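Local atomic coordinates of endoglucanase E-5 (Thermobifida fusca, PDB entry 2CKS), a protein that cuts internal beta-1,4-glucosidic linkages in cellulose, lichenin and cereal beta-D-glucans, this chain being its family 5 catalytic domain. Residues Arg29-His34 and Tyr53-Asp58; Met64-Asp69 and Val98-Leu103; Thr117-Ile122 and Val132-Ala137. All blocks are in the same frame, centred on the assembly; numbering follows the deposited sequence.

Interaction 1 of 3, residues Arg29-His34 and Tyr53-Asp58; sequences RGMSTH and YDWKAD
D58 grips both polar backbone atoms of R29, one with its side chain and one with its main chain. R29 N gives an almost straight hydrogen bond (172°) to D58 OD2, 3.1 Å away, which receives it on the anti lone pair, and D58 N returns a 2.8 Å bond to R29 O. Aspartate suits the place because its CG, anti to its own carbonyl carbon (chi1 -62°), carries the carboxylate back to the strand. OD2 has a second donor in a water lying 2.6 Å from it and 2.9 Å from R29 NE, so acid and guanidinium are joined through that water rather than by direct salt bridge, while R29 NH1 bonds to the carbonyl of K303. The contact lies at the start of the (beta/alpha)8 barrel, whose first strand is 29-32; after helix 45-54 K56 takes a positive phi and the chain comes back beside the strand to enter strand 59-65. With an alanine at position D58 the R29 amide and the bridging water would probably lose their carboxylate partner, the backbone bond alone remaining. Glycine at G30 lets the methyl of A57 approach, with A57 CB 4.0 Å from G30 CA. Further along, M31 SD makes a Met-aromatic contact with the W55 ring, 4.1 Å from CZ3; the indole's polar end is satisfied separately, NE1 donating to the carbonyl of W288.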
# COMPACT_ATOMS: atom_id res chain seq x y z
N ARG A 29 1.06 -10.32 1.55
CA ARG A 29 0.73 -10.07 0.15
C ARG A 29 -0.75 -9.86 -0.01
O ARG A 29 -1.56 -10.58 0.58
CB ARG A 29 1.17 -11.23 -0.73
CG ARG A 29 2.64 -11.61 -0.57
CD ARG A 29 3.05 -12.88 -1.28
NE ARG A 29 2.17 -13.97 -0.87
CZ ARG A 29 1.74 -14.94 -1.66
NH1 ARG A 29 2.13 -15.03 -2.93
NH2 ARG A 29 0.92 -15.85 -1.16
N GLY A 30 -1.13 -8.91 -0.85
CA GLY A 30 -2.53 -8.62 -1.04
C GLY A 30 -2.78 -7.61 -2.14
O GLY A 30 -2.05 -7.57 -3.11
N MET A 31 -3.83 -6.81 -1.96
CA MET A 31 -4.32 -5.91 -2.99
C MET A 31 -4.53 -4.53 -2.42
O MET A 31 -4.90 -4.36 -1.26
CB MET A 31 -5.69 -6.40 -3.49
CG MET A 31 -5.67 -7.68 -4.30
SD MET A 31 -4.66 -7.55 -5.81
CE MET A 31 -5.49 -6.23 -6.66
N SER A 32 -4.32 -3.55 -3.28
CA SER A 32 -4.72 -2.17 -3.03
C SER A 32 -6.07 -1.90 -3.67
O SER A 32 -6.29 -2.30 -4.81
CB SER A 32 -3.71 -1.21 -3.63
OG SER A 32 -4.04 0.14 -3.29
N THR A 33 -6.96 -1.22 -2.96
CA THR A 33 -8.12 -0.63 -3.62
C THR A 33 -7.64 0.46 -4.56
O THR A 33 -6.51 0.95 -4.46
CB THR A 33 -9.14 -0.01 -2.63
OG1 THR A 33 -8.62 1.20 -2.07
CG2 THR A 33 -9.43 -0.94 -1.45
N HIS A 34 -8.53 0.85 -5.47
CA HIS A 34 -8.32 2.07 -6.22
C HIS A 34 -8.88 3.18 -5.33
O HIS A 34 -9.26 2.93 -4.18
CB HIS A 34 -9.04 1.97 -7.57
CG HIS A 34 -8.50 2.88 -8.63
ND1 HIS A 34 -8.43 2.51 -9.96
CD2 HIS A 34 -8.03 4.15 -8.58
CE1 HIS A 34 -7.93 3.51 -10.67
NE2 HIS A 34 -7.68 4.51 -9.85
N TYR A 53 -11.25 -14.68 1.65
CA TYR A 53 -11.51 -16.12 1.77
C TYR A 53 -11.16 -16.91 0.52
O TYR A 53 -10.81 -18.08 0.63
CB TYR A 53 -12.98 -16.37 2.10
CG TYR A 53 -13.56 -15.58 3.26
CD1 TYR A 53 -14.89 -15.15 3.22
CD2 TYR A 53 -12.81 -15.27 4.39
CE1 TYR A 53 -15.45 -14.44 4.27
CE2 TYR A 53 -13.36 -14.55 5.45
CZ TYR A 53 -14.68 -14.15 5.38
OH TYR A 53 -15.24 -13.43 6.42
N ASP A 54 -11.32 -16.31 -0.66
CA ASP A 54 -11.05 -17.01 -1.92
C ASP A 54 -9.67 -16.69 -2.47
O ASP A 54 -8.92 -17.59 -2.86
CB ASP A 54 -12.12 -16.67 -2.96
CG ASP A 54 -13.51 -17.06 -2.53
OD1 ASP A 54 -13.66 -17.99 -1.70
OD2 ASP A 54 -14.52 -16.48 -2.98
N TRP A 55 -9.34 -15.41 -2.54
CA TRP A 55 -8.03 -14.97 -3.03
C TRP A 55 -6.91 -15.25 -2.03
O TRP A 55 -5.76 -15.32 -2.42
CB TRP A 55 -8.04 -13.48 -3.37
CG TRP A 55 -8.84 -13.08 -4.58
CD1 TRP A 55 -10.09 -13.50 -4.93
CD2 TRP A 55 -8.45 -12.14 -5.58
NE1 TRP A 55 -10.49 -12.89 -6.10
CE2 TRP A 55 -9.49 -12.05 -6.52
CE3 TRP A 55 -7.30 -11.37 -5.79
CZ2 TRP A 55 -9.43 -11.22 -7.64
CZ3 TRP A 55 -7.25 -10.54 -6.90
CH2 TRP A 55 -8.30 -10.47 -7.81
N LYS A 56 -7.26 -15.35 -0.75
CA LYS A 56 -6.30 -15.60 0.33
C LYS A 56 -5.31 -14.46 0.51
O LYS A 56 -4.15 -14.69 0.83
CB LYS A 56 -5.54 -16.93 0.13
CG LYS A 56 -6.43 -18.13 -0.13
CD LYS A 56 -7.48 -18.30 0.95
CE LYS A 56 -7.98 -19.74 1.04
NZ LYS A 56 -9.19 -19.86 1.90
N ALA A 57 -5.76 -13.23 0.29
CA ALA A 57 -4.93 -12.06 0.58
C ALA A 57 -4.64 -11.98 2.07
O ALA A 57 -5.49 -12.34 2.88
CB ALA A 57 -5.63 -10.80 0.13
N ASP A 58 -3.44 -11.52 2.42
CA ASP A 58 -3.06 -11.23 3.80
C ASP A 58 -3.45 -9.83 4.25
O ASP A 58 -3.60 -9.56 5.44
CB ASP A 58 -1.55 -11.32 3.96
CG ASP A 58 -1.00 -12.68 3.67
OD1 ASP A 58 -1.53 -13.65 4.24
OD2 ASP A 58 -0.04 -12.87 2.88
O HOH W 1 2.05 -14.17 2.07

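Interaction 2 of 3, residues Met64-Asp69 and Val98-Leu103; sequences MYIQED and VDWHIL
M64 and W100 pair in parallel register where strands 59-65 and 95-101, the ends of a beta-alpha-beta unit of the (beta/alpha)8 barrel, run out toward the active site. Two backbone hydrogen bonds hold them: M64 N to D99 O, 3.0 Å, and H101 N to M64 O, 2.9 Å. Apolar packing follows on the side of M64 and W100. I66 CD1 stands over the six-membered ring of W100, 3.3 Å from its centroid, a CH-pi contact at nearly a right angle to the plane, while the flexible methionine brings CE in obliquely beside the same ring. Aromatic contact takes the other side: the rings of Y65 and H101 point the same way, their planes at 40°, and H101 CD2 sits over the tyrosine ring. Histidine suits the spot because both ring nitrogens find partners: H101 ND1 donates to D99 OD1 at 2.6 Å, which fixes the ring's rotation beside E231, the probable nucleophile. Water-mediated links complete the join. One water accepts from I66 N and donates to H101 O, and another is hydrogen-bonded to both Y65 OH and H101 NE2, 2.9 Å from the latter.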
# COMPACT_ATOMS: atom_id res chain seq x y z
N MET A 64 -7.05 6.26 -0.17
CA MET A 64 -7.89 7.44 -0.09
C MET A 64 -7.15 8.64 -0.67
O MET A 64 -6.27 9.21 -0.04
CB MET A 64 -8.26 7.73 1.36
CG MET A 64 -9.21 8.92 1.55
SD MET A 64 -9.60 9.21 3.27
CE MET A 64 -8.05 9.95 3.82
N TYR A 65 -7.52 9.01 -1.90
CA TYR A 65 -7.02 10.24 -2.50
C TYR A 65 -7.50 11.43 -1.67
O TYR A 65 -8.53 11.37 -1.02
CB TYR A 65 -7.55 10.41 -3.91
CG TYR A 65 -6.91 9.58 -4.99
CD1 TYR A 65 -7.06 8.21 -5.03
CD2 TYR A 65 -6.19 10.19 -6.02
CE1 TYR A 65 -6.51 7.45 -6.04
CE2 TYR A 65 -5.63 9.44 -7.04
CZ TYR A 65 -5.80 8.07 -7.04
OH TYR A 65 -5.25 7.31 -8.05
N ILE A 66 -6.72 12.50 -1.69
CA ILE A 66 -7.03 13.71 -0.94
C ILE A 66 -7.58 14.77 -1.89
O ILE A 66 -8.66 15.30 -1.66
CB ILE A 66 -5.77 14.21 -0.18
CG1 ILE A 66 -5.02 13.04 0.49
CG2 ILE A 66 -6.17 15.29 0.83
CD1 ILE A 66 -5.84 12.22 1.43
N GLN A 67 -6.84 15.03 -2.95
CA GLN A 67 -7.32 15.81 -4.08
C GLN A 67 -8.06 14.86 -5.04
O GLN A 67 -8.44 13.76 -4.63
CB GLN A 67 -6.16 16.55 -4.73
CG GLN A 67 -5.73 17.78 -3.93
CD GLN A 67 -5.04 17.46 -2.61
OE1 GLN A 67 -4.07 16.70 -2.58
NE2 GLN A 67 -5.54 18.04 -1.53
N GLU A 68 -8.31 15.28 -6.27
CA GLU A 68 -8.97 14.45 -7.28
C GLU A 68 -10.32 13.92 -6.77
O GLU A 68 -10.66 12.75 -6.94
CB GLU A 68 -8.04 13.34 -7.76
CG GLU A 68 -6.71 13.89 -8.27
CD GLU A 68 -5.77 12.84 -8.84
OE1 GLU A 68 -6.17 12.12 -9.79
OE2 GLU A 68 -4.63 12.75 -8.35
N ASP A 69 -11.09 14.82 -6.16
CA ASP A 69 -12.44 14.56 -5.66
C ASP A 69 -12.47 13.65 -4.43
O ASP A 69 -13.51 13.09 -4.08
CB ASP A 69 -13.34 14.00 -6.77
CG ASP A 69 -13.51 14.98 -7.91
OD1 ASP A 69 -13.38 14.55 -9.08
OD2 ASP A 69 -13.78 16.18 -7.73
N VAL A 98 -3.67 1.92 5.82
CA VAL A 98 -4.42 3.15 5.63
C VAL A 98 -3.55 4.07 4.81
O VAL A 98 -2.52 4.56 5.29
CB VAL A 98 -4.77 3.79 6.97
CG1 VAL A 98 -5.52 5.11 6.78
CG2 VAL A 98 -5.58 2.80 7.82
N ASP A 99 -3.96 4.29 3.56
CA ASP A 99 -3.15 4.99 2.57
C ASP A 99 -3.65 6.41 2.34
O ASP A 99 -4.69 6.64 1.71
CB ASP A 99 -3.10 4.18 1.27
CG ASP A 99 -2.60 4.98 0.09
OD1 ASP A 99 -3.01 4.65 -1.04
OD2 ASP A 99 -1.79 5.92 0.19
N TRP A 100 -2.90 7.36 2.88
CA TRP A 100 -3.06 8.78 2.62
C TRP A 100 -2.51 9.06 1.23
O TRP A 100 -1.32 9.27 1.04
CB TRP A 100 -2.31 9.54 3.71
CG TRP A 100 -2.52 11.01 3.71
CD1 TRP A 100 -1.64 11.96 3.30
CD2 TRP A 100 -3.68 11.70 4.15
NE1 TRP A 100 -2.18 13.22 3.47
CE2 TRP A 100 -3.44 13.08 3.98
CE3 TRP A 100 -4.91 11.29 4.67
CZ2 TRP A 100 -4.39 14.04 4.31
CZ3 TRP A 100 -5.84 12.24 5.00
CH2 TRP A 100 -5.59 13.60 4.82
N HIS A 101 -3.40 9.02 0.24
CA HIS A 101 -3.01 8.83 -1.15
C HIS A 101 -2.75 10.14 -1.87
O HIS A 101 -3.48 10.53 -2.78
CB HIS A 101 -4.04 7.97 -1.89
CG HIS A 101 -3.52 7.36 -3.14
ND1 HIS A 101 -2.88 6.13 -3.16
CD2 HIS A 101 -3.54 7.79 -4.43
CE1 HIS A 101 -2.54 5.84 -4.41
NE2 HIS A 101 -2.94 6.82 -5.19
N ILE A 102 -1.70 10.82 -1.44
CA ILE A 102 -1.25 12.03 -2.11
C ILE A 102 -0.57 11.66 -3.42
O ILE A 102 0.04 10.59 -3.54
CB ILE A 102 -0.33 12.88 -1.21
CG1 ILE A 102 0.99 12.15 -0.89
CG2 ILE A 102 -1.07 13.28 0.06
CD1 ILE A 102 2.21 12.76 -1.58
N LEU A 103 -0.72 12.54 -4.40
CA LEU A 103 -0.15 12.33 -5.72
C LEU A 103 0.11 13.67 -6.42
O LEU A 103 1.24 13.96 -6.80
CB LEU A 103 -1.09 11.46 -6.55
CG LEU A 103 -0.66 11.14 -7.98
CD1 LEU A 103 0.76 10.54 -8.02
CD2 LEU A 103 -1.66 10.20 -8.64
O HOH W 2 -2.19 6.29 -7.94
O HOH W 3 -4.59 12.91 -3.66
O HOH W 4 -1.87 15.03 -3.43

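Interaction 3 of 3, residues Thr117-Ile122 and Val132-Ala137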
# COMPACT_ATOMS: atom_id res chain seq x y z
N THR A 117 -4.96 15.78 11.18
CA THR A 117 -6.33 15.64 11.64
C THR A 117 -6.87 14.23 11.40
O THR A 117 -7.44 13.61 12.29
CB THR A 117 -7.21 16.67 10.96
OG1 THR A 117 -6.79 17.97 11.38
CG2 THR A 117 -8.67 16.58 11.39
N PHE A 118 -6.66 13.73 10.19
CA PHE A 118 -7.16 12.42 9.80
C PHE A 118 -6.47 11.32 10.61
O PHE A 118 -7.14 10.48 11.20
CB PHE A 118 -6.97 12.20 8.30
CG PHE A 118 -7.26 10.79 7.84
CD1 PHE A 118 -8.56 10.33 7.69
CD2 PHE A 118 -6.21 9.92 7.54
CE1 PHE A 118 -8.80 9.03 7.27
CE2 PHE A 118 -6.46 8.63 7.12
CZ PHE A 118 -7.73 8.19 6.98
N PHE A 119 -5.15 11.33 10.63
CA PHE A 119 -4.40 10.27 11.32
C PHE A 119 -4.60 10.31 12.83
O PHE A 119 -4.63 9.26 13.46
CB PHE A 119 -2.92 10.29 10.93
CG PHE A 119 -2.64 9.64 9.60
CD1 PHE A 119 -2.87 8.28 9.43
CD2 PHE A 119 -2.15 10.37 8.53
CE1 PHE A 119 -2.63 7.68 8.21
CE2 PHE A 119 -1.90 9.76 7.31
CZ PHE A 119 -2.13 8.42 7.16
N ALA A 120 -4.79 11.48 13.42
CA ALA A 120 -5.11 11.56 14.84
C ALA A 120 -6.41 10.82 15.11
O ALA A 120 -6.51 10.05 16.07
CB ALA A 120 -5.22 12.99 15.29
N GLU A 121 -7.42 11.03 14.27
CA GLU A 121 -8.70 10.36 14.46
C GLU A 121 -8.59 8.84 14.26
O GLU A 121 -9.11 8.05 15.05
CB GLU A 121 -9.78 10.93 13.54
CG GLU A 121 -11.08 10.16 13.70
CD GLU A 121 -12.31 10.84 13.15
OE1 GLU A 121 -13.35 10.14 13.10
OE2 GLU A 121 -12.25 12.03 12.77
N ILE A 122 -7.89 8.44 13.20
CA ILE A 122 -7.76 7.02 12.89
C ILE A 122 -6.97 6.32 13.98
O ILE A 122 -7.38 5.28 14.48
CB ILE A 122 -7.07 6.83 11.53
CG1 ILE A 122 -7.92 7.40 10.39
CG2 ILE A 122 -6.72 5.35 11.30
CD1 ILE A 122 -9.27 6.75 10.17
N VAL A 132 -3.34 -2.85 11.80
CA VAL A 132 -3.42 -1.63 11.00
C VAL A 132 -2.02 -1.01 10.88
O VAL A 132 -1.32 -0.84 11.89
CB VAL A 132 -4.39 -0.63 11.65
CG1 VAL A 132 -4.52 0.62 10.80
CG2 VAL A 132 -5.77 -1.27 11.87
N LEU A 133 -1.62 -0.73 9.65
CA LEU A 133 -0.38 -0.04 9.30
C LEU A 133 -0.78 1.30 8.65
O LEU A 133 -1.80 1.39 7.97
CB LEU A 133 0.44 -0.85 8.31
CG LEU A 133 0.95 -2.22 8.76
CD1 LEU A 133 -0.12 -3.29 8.65
CD2 LEU A 133 2.18 -2.63 7.95
N TYR A 134 0.03 2.33 8.87
CA TYR A 134 -0.29 3.68 8.42
C TYR A 134 0.67 4.12 7.33
O TYR A 134 1.87 4.17 7.56
CB TYR A 134 -0.19 4.66 9.60
CG TYR A 134 -1.14 4.35 10.71
CD1 TYR A 134 -2.39 4.92 10.74
CD2 TYR A 134 -0.81 3.45 11.72
CE1 TYR A 134 -3.28 4.64 11.75
CE2 TYR A 134 -1.71 3.16 12.73
CZ TYR A 134 -2.93 3.76 12.74
OH TYR A 134 -3.83 3.48 13.74
N GLU A 135 0.15 4.43 6.15
CA GLU A 135 0.96 4.89 5.03
C GLU A 135 0.72 6.39 4.87
O GLU A 135 -0.31 6.81 4.38
CB GLU A 135 0.58 4.13 3.75
CG GLU A 135 1.38 4.54 2.52
CD GLU A 135 1.12 3.66 1.31
OE1 GLU A 135 1.84 3.83 0.30
OE2 GLU A 135 0.21 2.81 1.36
N ILE A 136 1.70 7.19 5.28
CA ILE A 136 1.46 8.62 5.52
C ILE A 136 1.61 9.55 4.30
O ILE A 136 1.23 10.71 4.36
CB ILE A 136 2.33 9.13 6.68
CG1 ILE A 136 3.82 8.93 6.38
CG2 ILE A 136 1.90 8.46 7.98
CD1 ILE A 136 4.73 9.67 7.33
N ALA A 137 2.13 9.02 3.18
CA ALA A 137 2.29 9.80 1.96
C ALA A 137 2.57 8.89 0.76
O ALA A 137 3.73 8.61 0.45
CB ALA A 137 3.42 10.82 2.12
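F119 reaches from its helix into the strand and packs against three successive residues, Y134, E135 and I136. Its CD1 lies 3.6 Å from Y134 CD1, the two side chains passing one another from opposed directions. At the far end of the ring, F119 CZ comes in nearly edge-on to the carbonyl oxygen E135 O, 3.7 Å away, so the ring's rim, with its C-H, is turned to that oxygen. One ring face receives I136 CG2, 4.1 Å from F119 CE2. A turn of helix later, I122 touches the rim of the tyrosine ring: CG1 lies anti to the carbonyl carbon (chi1 -64°), which leaves CG2 anti to the backbone N and aimed at the ring, with I122 CG2 3.5 Å from Y134 CE1, near the ring plane. No hydrogen bond crosses, as befits greasy side chains between a helix and a sheet.

The second shell fixes these groups. F118 CD2 backs the F119 ring on the face opposite I136, so the phenyl is sandwiched, and V132 CG1 lies over one face of the Y134 ring. A tyrosine suits its position because the ring fills the apolar layer while OH reaches beyond it to D163, a carboxylate that accepts its hydrogen bond. E135, whose CB turns away from the helix, sends its carboxylate instead into the barrel, to a salt bridge with R61 and a hydrogen bond from T230.

The contact is the return half of a beta-alpha-beta crossover in the (beta/alpha)8 barrel: the 117-122 part of helix 112-126 runs antiparallel to strand 132-135 (173°), the axes of these two pieces coming to 11.1 Å. Helix 145-162 flanks the contact through I159, which touches both F119 and I136, and helix 75-90 does so through H83, which meets I122.

In the fold
From the N terminus, interaction 1 closes first, bringing the chain after helix 45-54 back to strand 29-32. Interaction 2 follows, joining strands 59-65 and 95-101 around the excursion through helix 75-90, and interaction 3 then folds helix 112-126 onto strand 132-135. The three stand in series, none nested or crossed, and successive strands of one barrel connect them. H34 packs near Y65 between interactions 1 and 2. Interactions 2 and 3 are more tightly joined: V98 probably hydrogen-bonds through its backbone with L133 and E135, and W100 meets F118. Interactions 1 and 3, with nearest atoms about 7 Å apart, do not touch.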